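Local coordinates for protein toll (Drosophila melanogaster, PDB 4LXR) that serves as the cell-surface receptor for cleaved spaetzle C-106, switching on the Toll pathway in dorsal-ventral patterning of the embryo and in antifungal immunity, at residues I28-L40 against I50-P64. Residues are numbered along the deposited sequence; the frame is centred on the assembly and turned at random.
Sequences ICPANAENPTFRL and IMCNLTDTTDYQQLP. With NAG (2-acetamido-2-deoxy-beta-D-glucopyranose), chain H.
Phe-38 turns CG beside its own backbone N (chi1 -61°), which brings its ring against Leu-63, Cys-52 and Tyr-60. Leu-63 CD1 sits over the centre of one ring face, 3.4 Å from the centroid, in a CH-pi contact. Cys-52 SG meets the ring edge at Phe-38 CE1. Asp-59 O also lies at the edge, 3.3 Å from Phe-38 CE2. The Tyr-60 ring is nearly parallel to that of Phe-38, with planes at 29°, but is offset from it, with little overlap. With an alanine here, Leu-63 CD1 and Cys-52 SG would probably lose their aromatic partner, and a gap would open beside the 3-10 segment 57-61. The backbones form the antiparallel hairpin of strands 38-43 and 47-52, part of the N-terminal end of the leucine-rich-repeat ectodomain. Arg-39 and Met-51 are a hydrogen-bonded pair: Arg-39 N to Met-51 O and Met-51 N to Arg-39 O are each 2.9 Å. Their side chains share the face that packs on the spaetzle C-106 chain. The opposite face carries Phe-38 and Cys-52, and Cys-52 is disulfide-bonded to Cys-80. Opposite Cys-29 lies a classic beta bulge, in which Thr-37 and Phe-38 share that one partner. Thr-37 OG1, held beside its backbone N (chi1 -53°), donates a hydrogen bond to Gln-62 OE1 at 2.6 Å, from above the amide's carbonyl plane. Thr-37 O accepts Asn-53 N at 2.7 Å. Asn-53 ND2 carries the N-linked sugar, whose O5 lies 3.4 Å from Asn-35 CB. A water accepts from Asn-53 ND2 and donates to Pro-36 O, tying the glycosylated side chain to segment 28-40.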
ATOM      1  N   ILE A  28       4.987  33.066  26.465  1.00 43.88           N
ATOM      2  CA  ILE A  28       3.574  33.402  26.652  1.00 56.37           C
ATOM      3  C   ILE A  28       3.390  34.566  27.617  1.00 54.16           C
ATOM      4  O   ILE A  28       4.140  34.720  28.583  1.00 50.24           O
ATOM      5  CB  ILE A  28       2.693  32.191  27.071  1.00 62.25           C
ATOM      6  CG1 ILE A  28       2.814  31.903  28.561  1.00 70.35           C
ATOM      7  CG2 ILE A  28       3.037  30.955  26.260  1.00 61.30           C
ATOM      8  CD1 ILE A  28       2.116  30.626  28.974  1.00 77.21           C
ATOM      9  N   CYS A  29       2.400  35.401  27.320  1.00 50.03           N
ATOM     10  CA  CYS A  29       2.108  36.579  28.120  1.00 51.84           C
ATOM     11  C   CYS A  29       0.592  36.727  28.250  1.00 57.61           C
ATOM     12  O   CYS A  29      -0.123  36.689  27.246  1.00 57.76           O
ATOM     13  CB  CYS A  29       2.701  37.829  27.466  1.00 45.47           C
ATOM     14  SG  CYS A  29       4.492  37.774  27.133  1.00 51.96           S
ATOM     15  N   PRO A  30       0.086  36.863  29.487  1.00 54.35           N
ATOM     16  CA  PRO A  30       0.799  36.768  30.769  1.00 54.25           C
ATOM     17  C   PRO A  30       1.268  35.345  31.070  1.00 57.32           C
ATOM     18  O   PRO A  30       0.832  34.396  30.417  1.00 48.09           O
ATOM     19  CB  PRO A  30      -0.265  37.183  31.794  1.00 52.56           C
ATOM     20  CG  PRO A  30      -1.286  37.941  31.011  1.00 55.98           C
ATOM     21  CD  PRO A  30      -1.315  37.274  29.671  1.00 53.33           C
ATOM     22  N   ALA A  31       2.143  35.211  32.063  1.00 58.77           N
ATOM     23  CA  ALA A  31       2.763  33.933  32.398  1.00 60.97           C
ATOM     24  C   ALA A  31       1.770  32.811  32.682  1.00 66.87           C
ATOM     25  O   ALA A  31       1.925  31.700  32.181  1.00 72.19           O
ATOM     26  CB  ALA A  31       3.719  34.103  33.581  1.00 57.69           C
ATOM     27  N   ASN A  32       0.751  33.091  33.483  1.00 69.77           N
ATOM     28  CA  ASN A  32      -0.108  32.014  33.971  1.00 89.37           C
ATOM     29  C   ASN A  32      -1.394  31.831  33.174  1.00 86.80           C
ATOM     30  O   ASN A  32      -2.358  31.246  33.666  1.00 91.26           O
ATOM     31  CB  ASN A  32      -0.431  32.213  35.459  1.00103.61           C
ATOM     32  CG  ASN A  32       0.231  31.169  36.352  1.00112.45           C
ATOM     33  OD1 ASN A  32       1.427  31.248  36.643  1.00114.38           O
ATOM     34  ND2 ASN A  32      -0.554  30.192  36.802  1.00114.44           N
ATOM     35  N   ALA A  33      -1.402  32.309  31.936  1.00 78.80           N
ATOM     36  CA  ALA A  33      -2.638  32.355  31.168  1.00 74.79           C
ATOM     37  C   ALA A  33      -2.965  31.067  30.413  1.00 75.79           C
ATOM     38  O   ALA A  33      -2.105  30.470  29.761  1.00 72.70           O
ATOM     39  CB  ALA A  33      -2.626  33.549  30.209  1.00 71.64           C
ATOM     40  N   GLU A  34      -4.224  30.653  30.521  1.00 80.86           N
ATOM     41  CA  GLU A  34      -4.791  29.589  29.697  1.00 82.50           C
ATOM     42  C   GLU A  34      -4.957  30.100  28.268  1.00 78.14           C
ATOM     43  O   GLU A  34      -4.754  29.364  27.294  1.00 75.30           O
ATOM     44  CB  GLU A  34      -6.150  29.167  30.268  1.00 89.76           C
ATOM     45  CG  GLU A  34      -7.137  28.605  29.249  1.00 92.56           C
ATOM     46  CD  GLU A  34      -6.963  27.117  29.013  1.00 97.82           C
ATOM     47  OE1 GLU A  34      -6.549  26.408  29.956  1.00 94.60           O
ATOM     48  OE2 GLU A  34      -7.246  26.658  27.883  1.00101.86           O
ATOM     49  N   ASN A  35      -5.327  31.373  28.156  1.00 71.55           N
ATOM     50  CA  ASN A  35      -5.488  32.024  26.863  1.00 65.76           C
ATOM     51  C   ASN A  35      -4.662  33.300  26.788  1.00 55.46           C
ATOM     52  O   ASN A  35      -5.211  34.402  26.860  1.00 48.90           O
ATOM     53  CB  ASN A  35      -6.964  32.336  26.609  1.00 68.77           C
ATOM     54  CG  ASN A  35      -7.804  31.084  26.444  1.00 68.69           C
ATOM     55  OD1 ASN A  35      -7.476  30.199  25.654  1.00 66.30           O
ATOM     56  ND2 ASN A  35      -8.892  31.001  27.200  1.00 72.01           N
ATOM     57  N   PRO A  36      -3.334  33.151  26.637  1.00 51.31           N
ATOM     58  CA  PRO A  36      -2.406  34.288  26.668  1.00 43.19           C
ATOM     59  C   PRO A  36      -2.704  35.319  25.591  1.00 42.43           C
ATOM     60  O   PRO A  36      -3.159  34.968  24.500  1.00 47.93           O
ATOM     61  CB  PRO A  36      -1.036  33.637  26.416  1.00 40.84           C
ATOM     62  CG  PRO A  36      -1.343  32.334  25.764  1.00 40.84           C
ATOM     63  CD  PRO A  36      -2.644  31.879  26.343  1.00 42.52           C
ATOM     64  N   THR A  37      -2.449  36.582  25.915  1.00 39.52           N
ATOM     65  CA  THR A  37      -2.639  37.684  24.983  1.00 39.95           C
ATOM     66  C   THR A  37      -1.658  37.519  23.832  1.00 46.12           C
ATOM     67  O   THR A  37      -1.999  37.763  22.664  1.00 38.71           O
ATOM     68  CB  THR A  37      -2.411  39.041  25.674  1.00 37.29           C
ATOM     69  OG1 THR A  37      -3.222  39.121  26.850  1.00 44.67           O
ATOM     70  CG2 THR A  37      -2.800  40.169  24.772  1.00 36.77           C
ATOM     71  N   PHE A  38      -0.446  37.089  24.174  1.00 32.77           N
ATOM     72  CA  PHE A  38       0.613  36.882  23.200  1.00 37.79           C
ATOM     73  C   PHE A  38       1.292  35.548  23.400  1.00 41.32           C
ATOM     74  O   PHE A  38       1.543  35.119  24.524  1.00 41.85           O
ATOM     75  CB  PHE A  38       1.653  37.990  23.285  1.00 31.70           C
ATOM     76  CG  PHE A  38       1.092  39.346  23.009  1.00 39.03           C
ATOM     77  CD1 PHE A  38       0.843  39.755  21.708  1.00 32.73           C
ATOM     78  CD2 PHE A  38       0.786  40.206  24.042  1.00 41.96           C
ATOM     79  CE1 PHE A  38       0.324  41.003  21.450  1.00 34.27           C
ATOM     80  CE2 PHE A  38       0.261  41.457  23.787  1.00 39.22           C
ATOM     81  CZ  PHE A  38       0.028  41.852  22.490  1.00 31.75           C
ATOM     82  N   ARG A  39       1.582  34.894  22.288  1.00 38.32           N
ATOM     83  CA  ARG A  39       2.390  33.702  22.303  1.00 41.28           C
ATOM     84  C   ARG A  39       3.433  33.899  21.230  1.00 33.72           C
ATOM     85  O   ARG A  39       3.106  33.955  20.054  1.00 33.18           O
ATOM     86  CB  ARG A  39       1.542  32.464  22.007  1.00 43.02           C
ATOM     87  CG  ARG A  39       2.291  31.165  22.184  1.00 50.03           C
ATOM     88  CD  ARG A  39       1.427  29.964  21.820  1.00 59.22           C
ATOM     89  NE  ARG A  39       0.106  30.014  22.443  1.00 62.26           N
ATOM     90  CZ  ARG A  39      -0.203  29.418  23.591  1.00 62.16           C
ATOM     91  NH1 ARG A  39       0.713  28.726  24.251  1.00 55.47           N
ATOM     92  NH2 ARG A  39      -1.432  29.516  24.081  1.00 63.57           N
ATOM     93  N   LEU A  40       4.686  34.027  21.637  1.00 34.95           N
ATOM     94  CA  LEU A  40       5.758  34.266  20.687  1.00 38.42           C
ATOM     95  C   LEU A  40       6.616  33.037  20.475  1.00 42.16           C
ATOM     96  O   LEU A  40       7.031  32.386  21.428  1.00 47.76           O
ATOM     97  CB  LEU A  40       6.645  35.423  21.145  1.00 38.00           C
ATOM     98  CG  LEU A  40       6.079  36.842  21.095  1.00 37.91           C
ATOM     99  CD1 LEU A  40       5.397  37.192  22.417  1.00 36.97           C
ATOM    100  CD2 LEU A  40       7.226  37.777  20.837  1.00 39.64           C
ATOM    101  N   ILE A  50       4.510  36.108  16.096  1.00 35.32           N
ATOM    102  CA  ILE A  50       3.700  36.664  17.162  1.00 35.50           C
ATOM    103  C   ILE A  50       2.260  36.214  16.959  1.00 35.66           C
ATOM    104  O   ILE A  50       1.623  36.585  15.977  1.00 34.86           O
ATOM    105  CB  ILE A  50       3.778  38.192  17.217  1.00 32.58           C
ATOM    106  CG1 ILE A  50       5.235  38.641  17.256  1.00 32.36           C
ATOM    107  CG2 ILE A  50       3.038  38.717  18.433  1.00 27.35           C
ATOM    108  CD1 ILE A  50       5.437  40.053  16.771  1.00 36.85           C
ATOM    109  N   MET A  51       1.775  35.368  17.867  1.00 29.59           N
ATOM    110  CA  MET A  51       0.394  34.914  17.827  1.00 30.86           C
ATOM    111  C   MET A  51      -0.356  35.722  18.867  1.00 31.93           C
ATOM    112  O   MET A  51       0.018  35.734  20.033  1.00 37.10           O
ATOM    113  CB  MET A  51       0.296  33.412  18.104  1.00 39.25           C
ATOM    114  CG  MET A  51      -1.120  32.897  18.364  1.00 48.75           C
ATOM    115  SD  MET A  51      -2.104  32.602  16.877  1.00 66.55           S
ATOM    116  CE  MET A  51      -1.083  31.391  16.036  1.00 41.03           C
ATOM    117  N   CYS A  52      -1.389  36.432  18.424  1.00 32.86           N
ATOM    118  CA  CYS A  52      -2.099  37.377  19.274  1.00 31.70           C
ATOM    119  C   CYS A  52      -3.467  36.842  19.639  1.00 32.04           C
ATOM    120  O   CYS A  52      -4.093  36.124  18.858  1.00 33.03           O
ATOM    121  CB  CYS A  52      -2.301  38.713  18.543  1.00 28.30           C
ATOM    122  SG  CYS A  52      -0.822  39.743  18.274  1.00 35.77           S
ATOM    123  N   ASN A  53      -3.936  37.218  20.820  1.00 34.76           N
ATOM    124  CA  ASN A  53      -5.335  37.042  21.188  1.00 40.20           C
ATOM    125  C   ASN A  53      -5.770  38.318  21.892  1.00 39.23           C
ATOM    126  O   ASN A  53      -5.675  38.418  23.108  1.00 38.90           O
ATOM    127  CB  ASN A  53      -5.531  35.830  22.100  1.00 44.29           C
ATOM    128  CG  ASN A  53      -6.988  35.435  22.243  1.00 44.38           C
ATOM    129  OD1 ASN A  53      -7.880  36.257  22.032  1.00 42.96           O
ATOM    130  ND2 ASN A  53      -7.235  34.164  22.592  1.00 61.57           N
ATOM    131  N   LEU A  54      -6.252  39.278  21.106  1.00 36.91           N
ATOM    132  CA  LEU A  54      -6.471  40.641  21.571  1.00 45.64           C
ATOM    133  C   LEU A  54      -7.954  40.985  21.604  1.00 45.69           C
ATOM    134  O   LEU A  54      -8.738  40.447  20.820  1.00 43.02           O
ATOM    135  CB  LEU A  54      -5.762  41.621  20.628  1.00 46.88           C
ATOM    136  CG  LEU A  54      -4.294  41.988  20.841  1.00 45.15           C
ATOM    137  CD1 LEU A  54      -3.448  40.802  21.232  1.00 49.19           C
ATOM    138  CD2 LEU A  54      -3.737  42.641  19.586  1.00 39.67           C
ATOM    139  N   THR A  55      -8.334  41.880  22.511  1.00 42.79           N
ATOM    140  CA  THR A  55      -9.691  42.422  22.509  1.00 48.82           C
ATOM    141  C   THR A  55      -9.599  43.887  22.109  1.00 46.72           C
ATOM    142  O   THR A  55     -10.557  44.477  21.616  1.00 53.19           O
ATOM    143  CB  THR A  55     -10.380  42.329  23.899  1.00 44.14           C
ATOM    144  OG1 THR A  55     -10.124  43.523  24.648  1.00 47.82           O
ATOM    145  CG2 THR A  55      -9.884  41.125  24.692  1.00 46.34           C
ATOM    146  N   ASP A  56      -8.413  44.451  22.302  1.00 43.66           N
ATOM    147  CA  ASP A  56      -8.211  45.887  22.235  1.00 46.82           C
ATOM    148  C   ASP A  56      -6.764  46.215  21.880  1.00 39.27           C
ATOM    149  O   ASP A  56      -5.838  45.498  22.248  1.00 42.29           O
ATOM    150  CB  ASP A  56      -8.528  46.482  23.606  1.00 60.85           C
ATOM    151  CG  ASP A  56      -8.924  47.918  23.532  1.00 75.77           C
ATOM    152  OD1 ASP A  56      -8.022  48.775  23.456  1.00 79.36           O
ATOM    153  OD2 ASP A  56     -10.142  48.189  23.560  1.00 88.57           O
ATOM    154  N   THR A  57      -6.568  47.317  21.185  1.00 38.85           N
ATOM    155  CA  THR A  57      -5.236  47.764  20.813  1.00 39.62           C
ATOM    156  C   THR A  57      -4.355  48.049  22.048  1.00 42.28           C
ATOM    157  O   THR A  57      -3.131  47.903  22.003  1.00 42.37           O
ATOM    158  CB  THR A  57      -5.341  48.981  19.850  1.00 39.14           C
ATOM    159  OG1 THR A  57      -5.013  48.561  18.514  1.00 40.60           O
ATOM    160  CG2 THR A  57      -4.455  50.117  20.281  1.00 47.30           C
ATOM    161  N   THR A  58      -4.981  48.422  23.160  1.00 39.24           N
ATOM    162  CA  THR A  58      -4.239  48.604  24.407  1.00 46.40           C
ATOM    163  C   THR A  58      -3.601  47.303  24.937  1.00 45.47           C
ATOM    164  O   THR A  58      -2.704  47.357  25.778  1.00 47.30           O
ATOM    165  CB  THR A  58      -5.110  49.233  25.520  1.00 46.48           C
ATOM    166  OG1 THR A  58      -6.047  48.266  26.012  1.00 54.64           O
ATOM    167  CG2 THR A  58      -5.861  50.437  24.989  1.00 43.37           C
ATOM    168  N   ASP A  59      -4.063  46.146  24.461  1.00 39.88           N
ATOM    169  CA  ASP A  59      -3.497  44.866  24.901  1.00 43.64           C
ATOM    170  C   ASP A  59      -2.009  44.726  24.554  1.00 43.12           C
ATOM    171  O   ASP A  59      -1.295  43.948  25.192  1.00 43.38           O
ATOM    172  CB  ASP A  59      -4.271  43.675  24.321  1.00 42.07           C
ATOM    173  CG  ASP A  59      -5.634  43.492  24.953  1.00 49.20           C
ATOM    174  OD1 ASP A  59      -5.902  44.106  26.007  1.00 53.73           O
ATOM    175  OD2 ASP A  59      -6.437  42.713  24.393  1.00 53.20           O
ATOM    176  N   TYR A  60      -1.540  45.482  23.560  1.00 37.67           N
ATOM    177  CA  TYR A  60      -0.117  45.473  23.198  1.00 40.73           C
ATOM    178  C   TYR A  60       0.808  45.860  24.361  1.00 46.56           C
ATOM    179  O   TYR A  60       2.020  45.670  24.292  1.00 49.07           O
ATOM    180  CB  TYR A  60       0.155  46.358  21.975  1.00 32.20           C
ATOM    181  CG  TYR A  60      -0.261  45.725  20.667  1.00 32.10           C
ATOM    182  CD1 TYR A  60       0.334  44.548  20.222  1.00 28.72           C
ATOM    183  CD2 TYR A  60      -1.242  46.310  19.864  1.00 27.63           C
ATOM    184  CE1 TYR A  60      -0.046  43.963  19.025  1.00 24.34           C
ATOM    185  CE2 TYR A  60      -1.618  45.737  18.664  1.00 23.47           C
ATOM    186  CZ  TYR A  60      -1.017  44.561  18.249  1.00 27.26           C
ATOM    187  OH  TYR A  60      -1.395  43.982  17.059  1.00 32.63           O
ATOM    188  N   GLN A  61       0.216  46.396  25.423  1.00 48.26           N
ATOM    189  CA  GLN A  61       0.912  46.730  26.657  1.00 54.26           C
ATOM    190  C   GLN A  61       1.453  45.470  27.334  1.00 55.84           C
ATOM    191  O   GLN A  61       2.384  45.532  28.141  1.00 51.56           O
ATOM    192  CB  GLN A  61      -0.068  47.421  27.600  1.00 58.89           C
ATOM    193  CG  GLN A  61       0.551  48.224  28.721  1.00 74.70           C
ATOM    194  CD  GLN A  61      -0.504  48.964  29.531  1.00 82.26           C
ATOM    195  OE1 GLN A  61      -1.704  48.763  29.328  1.00 80.62           O
ATOM    196  NE2 GLN A  61      -0.062  49.828  30.446  1.00 84.36           N
ATOM    197  N   GLN A  62       0.863  44.324  27.014  1.00 47.72           N
ATOM    198  CA  GLN A  62       1.270  43.079  27.656  1.00 47.20           C
ATOM    199  C   GLN A  62       2.361  42.361  26.869  1.00 46.50           C
ATOM    200  O   GLN A  62       2.627  41.189  27.112  1.00 48.38           O
ATOM    201  CB  GLN A  62       0.067  42.158  27.866  1.00 40.25           C
ATOM    202  CG  GLN A  62      -1.022  42.779  28.713  1.00 46.05           C
ATOM    203  CD  GLN A  62      -2.352  42.067  28.575  1.00 49.75           C
ATOM    204  OE1 GLN A  62      -2.423  40.841  28.636  1.00 54.09           O
ATOM    205  NE2 GLN A  62      -3.420  42.837  28.389  1.00 51.72           N
ATOM    206  N   LEU A  63       2.976  43.062  25.918  1.00 48.00           N
ATOM    207  CA  LEU A  63       4.096  42.512  25.158  1.00 50.15           C
ATOM    208  C   LEU A  63       5.237  42.318  26.147  1.00 51.69           C
ATOM    209  O   LEU A  63       5.319  43.046  27.125  1.00 46.04           O
ATOM    210  CB  LEU A  63       4.537  43.508  24.086  1.00 44.84           C
ATOM    211  CG  LEU A  63       4.427  43.313  22.567  1.00 42.81           C
ATOM    212  CD1 LEU A  63       3.526  42.168  22.119  1.00 30.54           C
ATOM    213  CD2 LEU A  63       3.987  44.642  21.937  1.00 38.10           C
ATOM    214  N   PRO A  64       6.123  41.338  25.902  1.00 50.88           N
ATOM    215  CA  PRO A  64       7.306  41.254  26.765  1.00 53.22           C
ATOM    216  C   PRO A  64       8.167  42.516  26.625  1.00 51.98           C
ATOM    217  O   PRO A  64       8.220  43.091  25.545  1.00 51.82           O
ATOM    218  CB  PRO A  64       8.048  40.026  26.222  1.00 40.48           C
ATOM    219  CG  PRO A  64       7.601  39.912  24.804  1.00 42.78           C
ATOM    220  CD  PRO A  64       6.159  40.355  24.805  1.00 41.65           C
TER
HETATM  221  C1  NAG H2006      -8.588  33.937  23.055  1.00 52.83           C
HETATM  222  C2  NAG H2006      -9.080  32.514  22.777  1.00 64.12           C
HETATM  223  C3  NAG H2006     -10.527  32.353  23.246  1.00 68.01           C
HETATM  224  C4  NAG H2006     -10.698  32.817  24.687  1.00 62.43           C
HETATM  225  C5  NAG H2006     -10.098  34.203  24.894  1.00 60.04           C
HETATM  226  C6  NAG H2006     -10.075  34.606  26.349  1.00 64.46           C
HETATM  227  C7  NAG H2006      -7.976  31.446  20.855  1.00 54.58           C
HETATM  228  C8  NAG H2006      -8.032  31.204  19.377  1.00 56.11           C
HETATM  229  N2  NAG H2006      -8.967  32.184  21.365  1.00 62.97           N
HETATM  230  O3  NAG H2006     -10.914  30.986  23.142  1.00 71.24           O
HETATM  231  O4  NAG H2006     -12.086  32.890  24.989  1.00 64.56           O
HETATM  232  O5  NAG H2006      -8.737  34.230  24.440  1.00 59.77           O
HETATM  233  O6  NAG H2006     -10.255  36.007  26.500  1.00 73.57           O
HETATM  234  O7  NAG H2006      -7.070  31.002  21.553  1.00 50.44           O
HETATM  235  O   HOH W   1      -2.004  34.421  21.722  1.00 37.74           O
HETATM  236  O   HOH W   2      -5.117  32.993  23.631  1.00 40.28           O